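PDB 6CL6: tail fiber protein from Pseudomonas aeruginosa, which forms the trimeric fiber of an R-type pyocin, a contractile injection system, and probably binds receptors on the surface of target bacteria. Local coordinates for residues 298-303 with 316-321; 328-333 with 364-369. One frame throughout, in Å; residues are numbered along the deposited sequence.

Contact 1: 298-303 with 316-321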
# COMPACT_ATOMS: atom_id res chain seq x y z
N ILE A 298 -85.12 13.36 -3.93
CA ILE A 298 -85.58 13.68 -2.59
C ILE A 298 -87.02 13.20 -2.47
O ILE A 298 -87.83 13.42 -3.38
CB ILE A 298 -85.51 15.19 -2.30
CG1 ILE A 298 -84.05 15.66 -2.31
CG2 ILE A 298 -86.20 15.51 -0.96
CD1 ILE A 298 -83.92 17.14 -2.31
N ARG A 299 -87.32 12.56 -1.35
CA ARG A 299 -88.69 12.22 -0.97
C ARG A 299 -89.01 12.90 0.35
O ARG A 299 -88.17 12.96 1.25
CB ARG A 299 -88.89 10.71 -0.83
CG ARG A 299 -88.73 9.93 -2.13
CD ARG A 299 -89.32 8.52 -2.01
NE ARG A 299 -90.79 8.52 -1.94
CZ ARG A 299 -91.61 8.48 -3.00
NH1 ARG A 299 -91.12 8.46 -4.23
NH2 ARG A 299 -92.92 8.46 -2.82
N GLN A 300 -90.24 13.40 0.46
CA GLN A 300 -90.66 14.12 1.64
C GLN A 300 -92.08 13.68 1.99
O GLN A 300 -92.77 13.08 1.17
CB GLN A 300 -90.62 15.65 1.43
CG GLN A 300 -89.37 16.17 0.74
CD GLN A 300 -89.18 17.68 0.95
OE1 GLN A 300 -89.29 18.17 2.06
NE2 GLN A 300 -88.91 18.40 -0.13
N TRP A 301 -92.49 13.98 3.22
CA TRP A 301 -93.80 13.55 3.70
C TRP A 301 -94.23 14.43 4.87
O TRP A 301 -93.42 15.14 5.47
CB TRP A 301 -93.78 12.08 4.15
CG TRP A 301 -92.71 11.82 5.14
CD1 TRP A 301 -92.81 11.89 6.50
CD2 TRP A 301 -91.35 11.47 4.85
NE1 TRP A 301 -91.58 11.60 7.07
CE2 TRP A 301 -90.68 11.32 6.08
CE3 TRP A 301 -90.64 11.24 3.67
CZ2 TRP A 301 -89.32 10.98 6.16
CZ3 TRP A 301 -89.29 10.89 3.75
CH2 TRP A 301 -88.67 10.77 4.99
N GLY A 302 -95.52 14.35 5.17
CA GLY A 302 -96.10 15.13 6.24
C GLY A 302 -97.59 14.81 6.33
O GLY A 302 -98.08 13.88 5.70
N GLN A 303 -98.27 15.60 7.15
CA GLN A 303 -99.72 15.47 7.30
C GLN A 303 -100.33 16.87 7.31
O GLN A 303 -99.65 17.84 7.61
CB GLN A 303 -100.12 14.73 8.57
CG GLN A 303 -99.44 13.40 8.79
CD GLN A 303 -98.04 13.55 9.39
OE1 GLN A 303 -97.83 14.38 10.29
NE2 GLN A 303 -97.08 12.76 8.90
N PHE A 316 -93.31 21.94 2.15
CA PHE A 316 -92.41 20.81 2.24
C PHE A 316 -91.41 21.02 3.37
O PHE A 316 -90.93 22.14 3.57
CB PHE A 316 -91.67 20.62 0.92
CG PHE A 316 -92.56 20.36 -0.25
CD1 PHE A 316 -93.59 19.43 -0.18
CD2 PHE A 316 -92.38 21.05 -1.43
CE1 PHE A 316 -94.39 19.19 -1.27
CE2 PHE A 316 -93.19 20.81 -2.52
CZ PHE A 316 -94.19 19.88 -2.45
N PRO A 317 -91.04 19.95 4.10
CA PRO A 317 -90.02 20.09 5.15
C PRO A 317 -88.76 20.82 4.70
O PRO A 317 -88.24 21.66 5.46
CB PRO A 317 -89.74 18.64 5.54
CG PRO A 317 -91.05 17.93 5.30
CD PRO A 317 -91.66 18.60 4.09
N ILE A 318 -88.24 20.52 3.52
CA ILE A 318 -87.19 21.34 2.90
C ILE A 318 -87.62 21.69 1.48
O ILE A 318 -88.40 20.96 0.86
CB ILE A 318 -85.83 20.60 2.87
CG1 ILE A 318 -85.95 19.27 2.10
CG2 ILE A 318 -85.33 20.36 4.28
CD1 ILE A 318 -84.62 18.55 1.93
N PRO A 319 -87.11 22.78 0.94
CA PRO A 319 -87.41 23.10 -0.46
C PRO A 319 -86.76 22.09 -1.39
O PRO A 319 -85.64 21.63 -1.15
CB PRO A 319 -86.80 24.50 -0.65
CG PRO A 319 -86.53 25.00 0.72
CD PRO A 319 -86.26 23.81 1.57
N PHE A 320 -87.48 21.76 -2.45
CA PHE A 320 -86.86 21.02 -3.54
C PHE A 320 -85.89 21.96 -4.26
O PHE A 320 -86.26 23.10 -4.57
CB PHE A 320 -87.91 20.49 -4.51
CG PHE A 320 -88.69 19.32 -3.99
CD1 PHE A 320 -88.11 18.05 -3.91
CD2 PHE A 320 -90.03 19.47 -3.62
CE1 PHE A 320 -88.84 16.96 -3.45
CE2 PHE A 320 -90.76 18.37 -3.15
CZ PHE A 320 -90.18 17.13 -3.07
N PRO A 321 -84.64 21.54 -4.49
CA PRO A 321 -83.69 22.46 -5.15
C PRO A 321 -84.14 22.95 -6.51
O PRO A 321 -83.90 24.11 -6.85
CB PRO A 321 -82.41 21.61 -5.24
CG PRO A 321 -82.50 20.71 -4.08
CD PRO A 321 -83.96 20.36 -3.92

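Contact 2: 328-333 with 364-369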
# COMPACT_ATOMS: atom_id res chain seq x y z
N TYR A 328 -98.73 12.35 -3.74
CA TYR A 328 -100.06 11.81 -3.49
C TYR A 328 -100.46 12.17 -2.07
O TYR A 328 -99.62 12.59 -1.25
CB TYR A 328 -100.09 10.29 -3.68
CG TYR A 328 -99.45 9.56 -2.54
CD1 TYR A 328 -100.17 9.27 -1.38
CD2 TYR A 328 -98.12 9.15 -2.60
CE1 TYR A 328 -99.59 8.63 -0.33
CE2 TYR A 328 -97.53 8.49 -1.56
CZ TYR A 328 -98.27 8.23 -0.41
OH TYR A 328 -97.70 7.58 0.66
N ALA A 329 -101.75 11.99 -1.78
CA ALA A 329 -102.26 12.11 -0.42
C ALA A 329 -103.10 10.90 -0.06
O ALA A 329 -103.57 10.18 -0.93
CB ALA A 329 -103.10 13.39 -0.26
N ASN A 330 -103.30 10.71 1.23
CA ASN A 330 -103.95 9.54 1.80
C ASN A 330 -104.82 9.94 2.99
O ASN A 330 -104.40 10.74 3.82
CB ASN A 330 -102.88 8.51 2.26
CG ASN A 330 -103.40 7.57 3.32
OD1 ASN A 330 -104.08 6.57 3.02
ND2 ASN A 330 -103.10 7.89 4.56
N GLN A 331 -106.04 9.38 3.03
CA GLN A 331 -106.95 9.58 4.15
C GLN A 331 -106.49 8.79 5.36
O GLN A 331 -106.30 7.58 5.28
CB GLN A 331 -108.38 9.15 3.77
CG GLN A 331 -108.99 9.89 2.60
CD GLN A 331 -109.52 11.27 2.98
OE1 GLN A 331 -109.54 11.62 4.17
NE2 GLN A 331 -109.93 12.06 1.98
N THR A 332 -106.31 9.47 6.50
CA THR A 332 -105.85 8.82 7.72
C THR A 332 -106.97 8.52 8.70
O THR A 332 -106.68 8.02 9.79
CB THR A 332 -104.80 9.67 8.43
OG1 THR A 332 -105.41 10.82 9.00
CG2 THR A 332 -103.71 10.10 7.46
N SER A 333 -108.23 8.81 8.35
CA SER A 333 -109.32 8.59 9.28
C SER A 333 -110.23 7.46 8.81
O SER A 333 -110.14 6.96 7.69
CB SER A 333 -110.16 9.87 9.47
OG SER A 333 -110.83 10.22 8.27
N VAL A 364 -107.80 14.72 8.44
CA VAL A 364 -106.34 14.74 8.36
C VAL A 364 -105.92 13.83 7.21
O VAL A 364 -106.29 12.65 7.19
CB VAL A 364 -105.70 14.30 9.67
CG1 VAL A 364 -104.20 14.20 9.46
CG2 VAL A 364 -106.02 15.31 10.79
N LEU A 365 -105.16 14.37 6.28
CA LEU A 365 -104.59 13.62 5.17
C LEU A 365 -103.07 13.61 5.29
O LEU A 365 -102.44 14.64 5.58
CB LEU A 365 -105.00 14.22 3.83
CG LEU A 365 -106.41 13.84 3.32
CD1 LEU A 365 -107.51 14.33 4.27
CD2 LEU A 365 -106.62 14.39 1.91
N SER A 366 -102.48 12.44 5.11
CA SER A 366 -101.03 12.37 4.97
C SER A 366 -100.67 12.49 3.50
O SER A 366 -101.53 12.35 2.61
CB SER A 366 -100.49 11.07 5.56
OG SER A 366 -101.04 9.95 4.91
N TRP A 367 -99.40 12.78 3.24
CA TRP A 367 -98.95 12.99 1.89
C TRP A 367 -97.48 12.61 1.74
O TRP A 367 -96.72 12.59 2.70
CB TRP A 367 -99.17 14.45 1.48
CG TRP A 367 -98.40 15.44 2.30
CD1 TRP A 367 -98.88 16.17 3.34
CD2 TRP A 367 -97.03 15.79 2.16
NE1 TRP A 367 -97.89 16.98 3.85
CE2 TRP A 367 -96.74 16.75 3.15
CE3 TRP A 367 -96.02 15.40 1.29
CZ2 TRP A 367 -95.47 17.31 3.30
CZ3 TRP A 367 -94.74 15.95 1.45
CH2 TRP A 367 -94.48 16.90 2.43
N GLU A 368 -97.10 12.30 0.49
CA GLU A 368 -95.72 12.10 0.11
C GLU A 368 -95.46 12.86 -1.19
O GLU A 368 -96.36 13.02 -2.03
CB GLU A 368 -95.41 10.62 -0.12
CG GLU A 368 -94.90 9.88 1.08
CD GLU A 368 -94.34 8.51 0.69
OE1 GLU A 368 -95.13 7.56 0.51
OE2 GLU A 368 -93.11 8.41 0.51
N ALA A 369 -94.23 13.35 -1.34
CA ALA A 369 -93.83 14.06 -2.54
C ALA A 369 -92.39 13.69 -2.86
O ALA A 369 -91.64 13.31 -1.97
CB ALA A 369 -93.95 15.57 -2.36
O HOH W 1 -98.68 8.80 3.59
O HOH W 2 -108.81 11.12 6.76

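Contact 1: 298-303 with 316-321
The side-chain amide of Gln300 grips the backbone of Ile318 with both of its ends. Ile318 N donates to Gln300 OE1 at 3.0 Å, and the N-H points almost straight at the oxygen (178°). Gln300 NE2 returns a bond of 2.8 Å to Ile318 O, which lies close to the amide plane. Two bonds therefore fix the rotation of the amide and pin the loop to the strand. Gln300 reaches this far because its chain is extended beyond CG (chi2 -162°). The same NE2 sits over the centre of the Phe320 ring, 3.4 Å from CZ of Phe320. Amide and ring planes are steeply inclined, so this is an N-H over a ring face and not a flat stack. Beside OE1, the Pro317 ring closes in, with its CD 3.2 Å from Gln300 OE1. This middle part is tight.

Toward Ile298 the contact is purely apolar. Ile298 CG2 lies 3.9 Å from Phe320 CE1, and Ile298 CD1 reaches the CD of the Pro321 ring at 3.6 Å. The solvent side, at Pro319 and Pro321, is looser, and Pro319 barely touches the strand.

The loop 316-321 connects strands 310-315 and 324-331. It packs over one face of the sheet, where Gln300 and Ile318 also touch Trp289 of strand 288-292, while Phe316 and Pro317 rest on strand 363-371.

Contact 2: 328-333 with 364-369
Tyr328 and Glu368 form a backbone pair and also join through their side chains. Tyr328 N to Glu368 O (3.0 Å) and Glu368 N to Tyr328 O make one hydrogen-bonded pair, and Asn330 with Ser366 makes the next. Between them Ala329 and Trp367 form a non-hydrogen-bonded pair. Past the strand end, Val364 O accepts from both Thr332 N and Thr332 OG1. The hydroxyl bond is the shorter, 2.7 Å from OG1 to Val364 O, and it comes from above the carbonyl plane.

This is a regular antiparallel ladder, and it makes 324-331 an outer strand of a five-stranded sheet within the chain.

Polar side chains gather on the face of Tyr328, Asn330, Ser366 and Glu368. Tyr328 OH donates to the anti lone pair of Glu368 OE1 at 2.6 Å. The two side chains lie side by side, pointing the same way, with ring and carboxylate planes 79° apart. Asn330 ND2 gives Ser366 OG a bond of 2.9 Å, nearly in the amide plane of Asn330. A water also bonds Ser366 OG and, weakly, Tyr328 OH. This face meets a second subunit: Glu368 OE2 forms a salt bridge with Arg299 of that subunit.

Apolar contacts lie on the other face. Ala329 CB is 4.3 Å from Leu365 CD2. Gln331 bends at chi2 (-79°) to lie along Leu365, its NE2 bonded to Asn357.

Contact 1 and contact 2 have centres 14 Å apart, and both segments of contact 1 precede those of contact 2 in the sequence. They share one antiparallel sheet, in which strands 297-306 and 363-371 are neighbours. Gln300 N lies 2.8 Å from Ala369 O, and Gly302 O lies 3.0 Å from Trp367 N; both are probable hydrogen bonds. Contact 1 fastens a loop over a sheet face, and contact 2 adds strand 324-331 beyond strand 363-371. All four segments belong to the gp53-like C-terminal region, probably related to H-type lectins. Both contacts touch a neighbouring subunit, consistent with a trimeric head at the fiber's C-terminal end.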